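Local coordinates for N-terminal acetyltransferase B complex subunit MDM20 (Candida albicans, PDB 5K04), which probably serves as the non-catalytic subunit of the NatB N-terminal acetyltransferase complex, pairing with the NAT3 subunit, at residues 415-420 and 553-558; 400-405 and 410-415. All coordinates share one frame; numbering follows the deposited sequence.

Interaction 1: residues 415-420 and 553-558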
ATOM      1  N   LEU A 415      -0.559  19.150   7.810  1.00 40.69           N
ATOM      2  CA  LEU A 415       0.428  20.187   7.525  1.00 43.37           C
ATOM      3  C   LEU A 415       1.008  20.018   6.121  1.00 45.92           C
ATOM      4  O   LEU A 415       1.178  21.000   5.384  1.00 39.69           O
ATOM      5  CB  LEU A 415       1.536  20.151   8.581  1.00 36.26           C
ATOM      6  CG  LEU A 415       2.605  21.232   8.446  1.00 39.33           C
ATOM      7  CD1 LEU A 415       1.931  22.619   8.409  1.00 41.72           C
ATOM      8  CD2 LEU A 415       3.616  21.140   9.582  1.00 30.75           C
ATOM      9  N   MET A 416       1.300  18.773   5.726  1.00 47.36           N
ATOM     10  CA  MET A 416       1.778  18.529   4.366  1.00 45.17           C
ATOM     11  C   MET A 416       0.704  18.861   3.331  1.00 36.94           C
ATOM     12  O   MET A 416       1.007  19.464   2.293  1.00 23.19           O
ATOM     13  CB  MET A 416       2.266  17.085   4.228  1.00 41.10           C
ATOM     14  CG  MET A 416       3.671  16.875   4.789  1.00 41.51           C
ATOM     15  SD  MET A 416       4.506  15.364   4.363  1.00 22.89           S
ATOM     16  CE  MET A 416       3.434  14.282   5.190  1.00 22.59           C
ATOM     17  N   LYS A 417      -0.562  18.519   3.616  1.00 41.98           N
ATOM     18  CA  LYS A 417      -1.649  18.844   2.685  1.00 43.10           C
ATOM     19  C   LYS A 417      -1.763  20.349   2.474  1.00 39.45           C
ATOM     20  O   LYS A 417      -1.919  20.812   1.340  1.00 39.64           O
ATOM     21  CB  LYS A 417      -2.981  18.272   3.189  1.00 40.93           C
ATOM     22  CG  LYS A 417      -2.998  16.756   3.263  1.00 50.05           C
ATOM     23  CD  LYS A 417      -4.335  16.176   3.758  1.00 47.54           C
ATOM     24  CE  LYS A 417      -5.523  16.645   2.933  1.00 42.37           C
ATOM     25  NZ  LYS A 417      -6.772  15.912   3.326  1.00 43.42           N
ATOM     26  N   LEU A 418      -1.696  21.130   3.564  1.00 43.71           N
ATOM     27  CA  LEU A 418      -1.771  22.587   3.446  1.00 44.65           C
ATOM     28  C   LEU A 418      -0.605  23.131   2.625  1.00 40.69           C
ATOM     29  O   LEU A 418      -0.809  23.920   1.698  1.00 27.77           O
ATOM     30  CB  LEU A 418      -1.788  23.249   4.828  1.00 41.56           C
ATOM     31  CG  LEU A 418      -2.938  23.001   5.821  1.00 50.92           C
ATOM     32  CD1 LEU A 418      -3.029  24.120   6.868  1.00 47.41           C
ATOM     33  CD2 LEU A 418      -4.242  22.849   5.141  1.00 48.02           C
ATOM     34  N   TYR A 419       0.628  22.706   2.956  1.00 39.63           N
ATOM     35  CA  TYR A 419       1.800  23.112   2.185  1.00 39.38           C
ATOM     36  C   TYR A 419       1.659  22.737   0.723  1.00 40.42           C
ATOM     37  O   TYR A 419       2.229  23.411  -0.150  1.00 32.78           O
ATOM     38  CB  TYR A 419       3.068  22.464   2.732  1.00 42.58           C
ATOM     39  CG  TYR A 419       3.700  23.125   3.946  1.00 46.62           C
ATOM     40  CD1 TYR A 419       3.767  24.512   4.073  1.00 46.03           C
ATOM     41  CD2 TYR A 419       4.267  22.356   4.949  1.00 40.90           C
ATOM     42  CE1 TYR A 419       4.369  25.107   5.193  1.00 45.64           C
ATOM     43  CE2 TYR A 419       4.841  22.925   6.058  1.00 41.94           C
ATOM     44  CZ  TYR A 419       4.895  24.301   6.186  1.00 37.88           C
ATOM     45  OH  TYR A 419       5.488  24.838   7.303  1.00 27.72           O
ATOM     46  N   SER A 420       0.927  21.653   0.441  1.00 39.02           N
ATOM     47  CA  SER A 420       0.739  21.201  -0.932  1.00 33.92           C
ATOM     48  C   SER A 420      -0.156  22.140  -1.721  1.00 37.39           C
ATOM     49  O   SER A 420      -0.249  21.984  -2.941  1.00 25.48           O
ATOM     50  CB  SER A 420       0.144  19.792  -0.954  1.00 26.87           C
ATOM     51  OG  SER A 420      -1.276  19.835  -0.862  1.00 22.72           O
ATOM     52  N   LYS A 553      -7.025   8.236   3.861  1.00 42.41           N
ATOM     53  CA  LYS A 553      -7.890   8.022   5.012  1.00 42.42           C
ATOM     54  C   LYS A 553      -7.243   8.339   6.352  1.00 36.44           C
ATOM     55  O   LYS A 553      -7.926   8.843   7.246  1.00 24.78           O
ATOM     56  CB  LYS A 553      -8.379   6.559   5.031  1.00 44.33           C
ATOM     57  CG  LYS A 553      -9.393   6.222   3.932  1.00 45.13           C
ATOM     58  CD  LYS A 553      -9.604   4.733   3.914  1.00 54.03           C
ATOM     59  CE  LYS A 553     -10.686   4.328   2.934  1.00 69.50           C
ATOM     60  NZ  LYS A 553     -10.796   2.833   2.868  1.00 80.00           N
ATOM     61  N   SER A 554      -5.946   8.045   6.522  1.00 42.20           N
ATOM     62  CA  SER A 554      -5.322   8.106   7.844  1.00 43.66           C
ATOM     63  C   SER A 554      -5.424   9.489   8.472  1.00 37.88           C
ATOM     64  O   SER A 554      -5.556   9.599   9.694  1.00 34.42           O
ATOM     65  CB  SER A 554      -3.862   7.663   7.751  1.00 37.86           C
ATOM     66  OG  SER A 554      -3.800   6.304   7.357  1.00 35.69           O
ATOM     67  N   GLU A 555      -5.392  10.557   7.666  1.00 42.96           N
ATOM     68  CA  GLU A 555      -5.506  11.896   8.240  1.00 43.22           C
ATOM     69  C   GLU A 555      -6.925  12.225   8.679  1.00 43.92           C
ATOM     70  O   GLU A 555      -7.144  13.309   9.237  1.00 23.35           O
ATOM     71  CB  GLU A 555      -4.987  12.945   7.243  1.00 37.64           C
ATOM     72  CG  GLU A 555      -5.967  13.405   6.160  1.00 37.65           C
ATOM     73  CD  GLU A 555      -5.934  12.538   4.917  1.00 39.92           C
ATOM     74  OE1 GLU A 555      -5.719  11.319   5.068  1.00 32.58           O
ATOM     75  OE2 GLU A 555      -6.133  13.067   3.790  1.00 29.90           O
ATOM     76  N   TRP A 556      -7.875  11.308   8.453  1.00 49.10           N
ATOM     77  CA  TRP A 556      -9.280  11.464   8.822  1.00 44.84           C
ATOM     78  C   TRP A 556      -9.704  10.519   9.931  1.00 46.84           C
ATOM     79  O   TRP A 556     -10.897  10.461  10.254  1.00 40.54           O
ATOM     80  CB  TRP A 556     -10.186  11.224   7.611  1.00 43.52           C
ATOM     81  CG  TRP A 556     -10.073  12.244   6.516  1.00 42.80           C
ATOM     82  CD1 TRP A 556      -9.389  12.114   5.332  1.00 35.88           C
ATOM     83  CD2 TRP A 556     -10.671  13.546   6.489  1.00 41.60           C
ATOM     84  NE1 TRP A 556      -9.527  13.248   4.574  1.00 42.04           N
ATOM     85  CE2 TRP A 556     -10.315  14.145   5.251  1.00 43.23           C
ATOM     86  CE3 TRP A 556     -11.475  14.262   7.384  1.00 36.83           C
ATOM     87  CZ2 TRP A 556     -10.718  15.443   4.897  1.00 36.06           C
ATOM     88  CZ3 TRP A 556     -11.884  15.555   7.031  1.00 35.15           C
ATOM     89  CH2 TRP A 556     -11.503  16.128   5.792  1.00 35.38           C
ATOM     90  N   ASN A 557      -8.764   9.767  10.504  1.00 50.79           N
ATOM     91  CA  ASN A 557      -9.089   8.738  11.484  1.00 48.11           C
ATOM     92  C   ASN A 557      -9.715   9.371  12.715  1.00 45.16           C
ATOM     93  O   ASN A 557      -9.107  10.229  13.359  1.00 35.75           O
ATOM     94  CB  ASN A 557      -7.831   7.961  11.864  1.00 49.23           C
ATOM     95  CG  ASN A 557      -8.137   6.573  12.383  1.00 45.60           C
ATOM     96  OD1 ASN A 557      -8.478   5.676  11.617  1.00 35.34           O
ATOM     97  ND2 ASN A 557      -8.005   6.388  13.691  1.00 52.38           N
ATOM     98  N   GLY A 558     -10.950   8.966  13.022  1.00 60.56           N
ATOM     99  CA  GLY A 558     -11.689   9.553  14.117  1.00 63.67           C
ATOM    100  C   GLY A 558     -12.408  10.829  13.765  1.00 68.80           C
ATOM    101  O   GLY A 558     -13.060  11.419  14.638  1.00 68.23           O
TER
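Lys417 and Glu555 meet in a buried salt bridge between a helix and a distant loop. Lys417 NZ donates a hydrogen bond to Glu555 OE2 at 3.0 Å. It uses the anti lone pair of OE2, the one turned away from OE1. The bend of the lysine chain at its third torsion (chi3 55°) brings both CD and NZ close to OE2. The two side chains cross at about a right angle.

Apolar parts of the same residues also touch. Lys417 CD lies 4.0 Å from Glu555 CG, so methylene groups pack beside the charged ends.

Two tryptophans lie near the ammonium group. Lys417 NZ approaches the Trp556 ring obliquely, 4.0 Å from NE1. Trp414 adds a cation-pi contact to the lysine and an edge-to-face contact to Trp556. In this buried setting the carboxylate would probably favour the charged form of the lysine.

The bond from Trp556 N to Lys553 O (2.7 Å) closes the short 3-10 turn at 554-556. This turn lies in the loop between helices 539-542 and 571-584, and Asn557 next to it bonds to Gln53 of the NAT3 chain. Helix 409-419, which carries Lys417, packs against helices 388-404 and 429-434.

Interaction 2: residues 400-405 and 410-415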
ATOM      1  N   HIS A 400       2.118  25.086  15.583  1.00 42.67           N
ATOM      2  CA  HIS A 400       2.118  25.432  17.000  1.00 46.59           C
ATOM      3  C   HIS A 400       1.712  24.243  17.853  1.00 41.20           C
ATOM      4  O   HIS A 400       2.358  23.945  18.862  1.00 32.77           O
ATOM      5  CB  HIS A 400       1.191  26.616  17.272  1.00 45.41           C
ATOM      6  CG  HIS A 400       1.169  27.017  18.709  1.00 49.06           C
ATOM      7  ND1 HIS A 400       0.198  26.588  19.589  1.00 54.67           N
ATOM      8  CD2 HIS A 400       2.030  27.763  19.436  1.00 51.36           C
ATOM      9  CE1 HIS A 400       0.450  27.070  20.792  1.00 49.12           C
ATOM     10  NE2 HIS A 400       1.556  27.786  20.725  1.00 53.77           N
ATOM     11  N   LEU A 401       0.645  23.551  17.451  1.00 51.37           N
ATOM     12  CA  LEU A 401       0.229  22.323  18.123  1.00 50.57           C
ATOM     13  C   LEU A 401       1.334  21.266  18.115  1.00 45.48           C
ATOM     14  O   LEU A 401       1.526  20.552  19.108  1.00 34.08           O
ATOM     15  CB  LEU A 401      -1.039  21.787  17.455  1.00 43.04           C
ATOM     16  CG  LEU A 401      -2.205  22.778  17.394  1.00 44.26           C
ATOM     17  CD1 LEU A 401      -3.391  22.197  16.653  1.00 40.23           C
ATOM     18  CD2 LEU A 401      -2.610  23.253  18.786  1.00 39.69           C
ATOM     19  N   LEU A 402       2.072  21.152  17.006  1.00 48.08           N
ATOM     20  CA  LEU A 402       3.103  20.121  16.884  1.00 43.93           C
ATOM     21  C   LEU A 402       4.328  20.404  17.746  1.00 39.08           C
ATOM     22  O   LEU A 402       5.115  19.482  17.977  1.00 33.37           O
ATOM     23  CB  LEU A 402       3.520  19.945  15.412  1.00 39.03           C
ATOM     24  CG  LEU A 402       2.545  19.137  14.535  1.00 37.92           C
ATOM     25  CD1 LEU A 402       2.770  19.295  13.032  1.00 31.78           C
ATOM     26  CD2 LEU A 402       2.630  17.658  14.920  1.00 37.37           C
ATOM     27  N   GLU A 403       4.516  21.654  18.206  1.00 43.78           N
ATOM     28  CA  GLU A 403       5.610  21.973  19.132  1.00 50.25           C
ATOM     29  C   GLU A 403       5.481  21.185  20.430  1.00 51.28           C
ATOM     30  O   GLU A 403       6.472  20.695  20.983  1.00 39.01           O
ATOM     31  CB  GLU A 403       5.631  23.478  19.466  1.00 48.60           C
ATOM     32  CG  GLU A 403       5.993  24.437  18.336  1.00 51.63           C
ATOM     33  CD  GLU A 403       5.728  25.892  18.711  1.00 54.69           C
ATOM     34  OE1 GLU A 403       5.494  26.155  19.909  1.00 49.31           O
ATOM     35  OE2 GLU A 403       5.743  26.767  17.812  1.00 52.27           O
ATOM     36  N   GLN A 404       4.264  21.086  20.943  1.00 62.69           N
ATOM     37  CA  GLN A 404       3.978  20.386  22.182  1.00 59.86           C
ATOM     38  C   GLN A 404       3.496  18.959  21.948  1.00 57.58           C
ATOM     39  O   GLN A 404       3.720  18.095  22.799  1.00 54.26           O
ATOM     40  CB  GLN A 404       2.927  21.181  22.963  1.00 62.91           C
ATOM     41  CG  GLN A 404       2.771  20.796  24.395  1.00 77.20           C
ATOM     42  CD  GLN A 404       3.859  21.366  25.261  1.00 75.20           C
ATOM     43  OE1 GLN A 404       4.531  22.333  24.885  1.00 67.34           O
ATOM     44  NE2 GLN A 404       4.045  20.771  26.431  1.00 74.01           N
ATOM     45  N   ASP A 405       2.872  18.686  20.801  1.00 54.28           N
ATOM     46  CA  ASP A 405       2.373  17.355  20.446  1.00 51.27           C
ATOM     47  C   ASP A 405       3.162  16.838  19.241  1.00 46.18           C
ATOM     48  O   ASP A 405       2.648  16.724  18.125  1.00 33.64           O
ATOM     49  CB  ASP A 405       0.842  17.426  20.172  1.00 46.29           C
ATOM     50  CG  ASP A 405       0.151  16.070  20.291  1.00 46.36           C
ATOM     51  OD1 ASP A 405       0.836  15.074  20.618  1.00 42.07           O
ATOM     52  OD2 ASP A 405      -1.077  16.006  20.052  1.00 32.85           O
ATOM     53  N   LYS A 410      -1.492  12.771  12.518  1.00 40.75           N
ATOM     54  CA  LYS A 410      -2.588  13.382  11.774  1.00 37.14           C
ATOM     55  C   LYS A 410      -2.316  14.859  11.537  1.00 37.76           C
ATOM     56  O   LYS A 410      -2.553  15.372  10.439  1.00 29.81           O
ATOM     57  CB  LYS A 410      -3.924  13.181  12.496  1.00 35.52           C
ATOM     58  CG  LYS A 410      -4.421  11.736  12.443  1.00 33.81           C
ATOM     59  CD  LYS A 410      -5.922  11.638  12.642  1.00 34.56           C
ATOM     60  CE  LYS A 410      -6.359  12.068  14.010  1.00 36.23           C
ATOM     61  NZ  LYS A 410      -5.823  11.199  15.063  1.00 45.22           N
ATOM     62  N   LEU A 411      -1.800  15.553  12.550  1.00 44.19           N
ATOM     63  CA  LEU A 411      -1.456  16.958  12.367  1.00 43.42           C
ATOM     64  C   LEU A 411      -0.362  17.106  11.325  1.00 40.40           C
ATOM     65  O   LEU A 411      -0.378  18.058  10.533  1.00 29.13           O
ATOM     66  CB  LEU A 411      -1.016  17.593  13.694  1.00 36.66           C
ATOM     67  CG  LEU A 411      -1.957  17.581  14.908  1.00 44.21           C
ATOM     68  CD1 LEU A 411      -1.275  18.215  16.156  1.00 37.96           C
ATOM     69  CD2 LEU A 411      -3.272  18.283  14.607  1.00 44.40           C
ATOM     70  N   LYS A 412       0.606  16.178  11.324  1.00 41.49           N
ATOM     71  CA  LYS A 412       1.694  16.212  10.349  1.00 36.25           C
ATOM     72  C   LYS A 412       1.178  16.005   8.930  1.00 35.39           C
ATOM     73  O   LYS A 412       1.570  16.729   8.004  1.00 26.02           O
ATOM     74  CB  LYS A 412       2.731  15.152  10.696  1.00 39.49           C
ATOM     75  CG  LYS A 412       3.596  15.519  11.890  1.00 42.15           C
ATOM     76  CD  LYS A 412       4.678  14.502  12.118  1.00 39.22           C
ATOM     77  CE  LYS A 412       5.603  14.913  13.269  1.00 40.41           C
ATOM     78  NZ  LYS A 412       6.754  13.947  13.306  1.00 45.26           N
ATOM     79  N   LEU A 413       0.285  15.029   8.743  1.00 33.92           N
ATOM     80  CA  LEU A 413      -0.241  14.778   7.402  1.00 38.28           C
ATOM     81  C   LEU A 413      -0.979  15.999   6.886  1.00 38.39           C
ATOM     82  O   LEU A 413      -0.818  16.387   5.724  1.00 27.62           O
ATOM     83  CB  LEU A 413      -1.167  13.561   7.409  1.00 35.77           C
ATOM     84  CG  LEU A 413      -0.524  12.223   7.776  1.00 36.67           C
ATOM     85  CD1 LEU A 413      -1.564  11.128   7.804  1.00 29.90           C
ATOM     86  CD2 LEU A 413       0.554  11.891   6.809  1.00 32.18           C
ATOM     87  N   TRP A 414      -1.780  16.631   7.749  1.00 37.19           N
ATOM     88  CA  TRP A 414      -2.541  17.801   7.335  1.00 37.38           C
ATOM     89  C   TRP A 414      -1.611  18.964   7.004  1.00 36.37           C
ATOM     90  O   TRP A 414      -1.826  19.675   6.016  1.00 30.24           O
ATOM     91  CB  TRP A 414      -3.542  18.184   8.432  1.00 37.77           C
ATOM     92  CG  TRP A 414      -4.827  17.453   8.298  1.00 40.58           C
ATOM     93  CD1 TRP A 414      -5.216  16.336   8.992  1.00 42.82           C
ATOM     94  CD2 TRP A 414      -5.888  17.744   7.376  1.00 37.03           C
ATOM     95  NE1 TRP A 414      -6.457  15.928   8.575  1.00 40.87           N
ATOM     96  CE2 TRP A 414      -6.891  16.769   7.579  1.00 41.26           C
ATOM     97  CE3 TRP A 414      -6.083  18.725   6.396  1.00 36.16           C
ATOM     98  CZ2 TRP A 414      -8.088  16.749   6.837  1.00 40.39           C
ATOM     99  CZ3 TRP A 414      -7.281  18.719   5.665  1.00 39.23           C
ATOM    100  CH2 TRP A 414      -8.266  17.729   5.892  1.00 40.18           C
ATOM    101  N   LEU A 415      -0.559  19.150   7.810  1.00 40.69           N
ATOM    102  CA  LEU A 415       0.428  20.187   7.525  1.00 43.37           C
ATOM    103  C   LEU A 415       1.008  20.018   6.121  1.00 45.92           C
ATOM    104  O   LEU A 415       1.178  21.000   5.384  1.00 39.69           O
ATOM    105  CB  LEU A 415       1.536  20.151   8.581  1.00 36.26           C
ATOM    106  CG  LEU A 415       2.605  21.232   8.446  1.00 39.33           C
ATOM    107  CD1 LEU A 415       1.931  22.619   8.409  1.00 41.72           C
ATOM    108  CD2 LEU A 415       3.616  21.140   9.582  1.00 30.75           C
TER
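Leu411 CD1 packs on Leu401 CB at 3.8 Å, while Leu411 CB touches Leu402 CD2 at 3.8 Å. The side chains of Leu402 and Leu411 run alongside each other, pointing opposite ways. Their CA atoms are 7.2 Å apart, the nearest pair of the two segments. Leu411 CD1 also comes within 4.5 Å of Asp405 OD2. That oxygen is bound by Asn373, Asn370 and Asn408, and Asn408 OD1 in turn accepts a bond from Leu411 N.

Lys412 follows, and here the aliphatic stem does the touching. Its CG lies 3.8 Å from Leu402 CD2. The same CG also meets Leu402 CD1, so the stem lies across both methyls of that leucine.

The two segments belong to a helical hairpin, in which a short turn joins helices 388-404 and 409-419. The axes of 400-404 and 410-415 run roughly antiparallel, at 148°, and approach to 10.3 Å. The arrangement is consistent with the TPR clan of this family.

Trp414 packs instead on Leu377 and Val381 of helix 372-383. One residue on, Leu415 has CG anti to its backbone N (chi1 -177°), and its CD2 reaches Leu402 CD1 at 4.0 Å.

How the interactions relate
Both contacts are buried and both use helix 409-419, with Leu415 common to their segments. Interaction 2 is local: it closes a hairpin between consecutive helices through leucines and a lysine stem, with no hydrogen bond across. Interaction 1 is long-range: it ties a loop more than 130 residues later to the same helix, through one ion pair with a tryptophan beside it, and this pair of segments buries less surface. The centre of interaction 1 is about 17 Å from the centre of the chain. The centre of interaction 2 is about 25 Å from the centre of the chain. Trp414 links the two sites, since its NE1 probably donates a hydrogen bond to Glu555 O at 2.8 Å. Both segment pairs also touch the NAT3 chain.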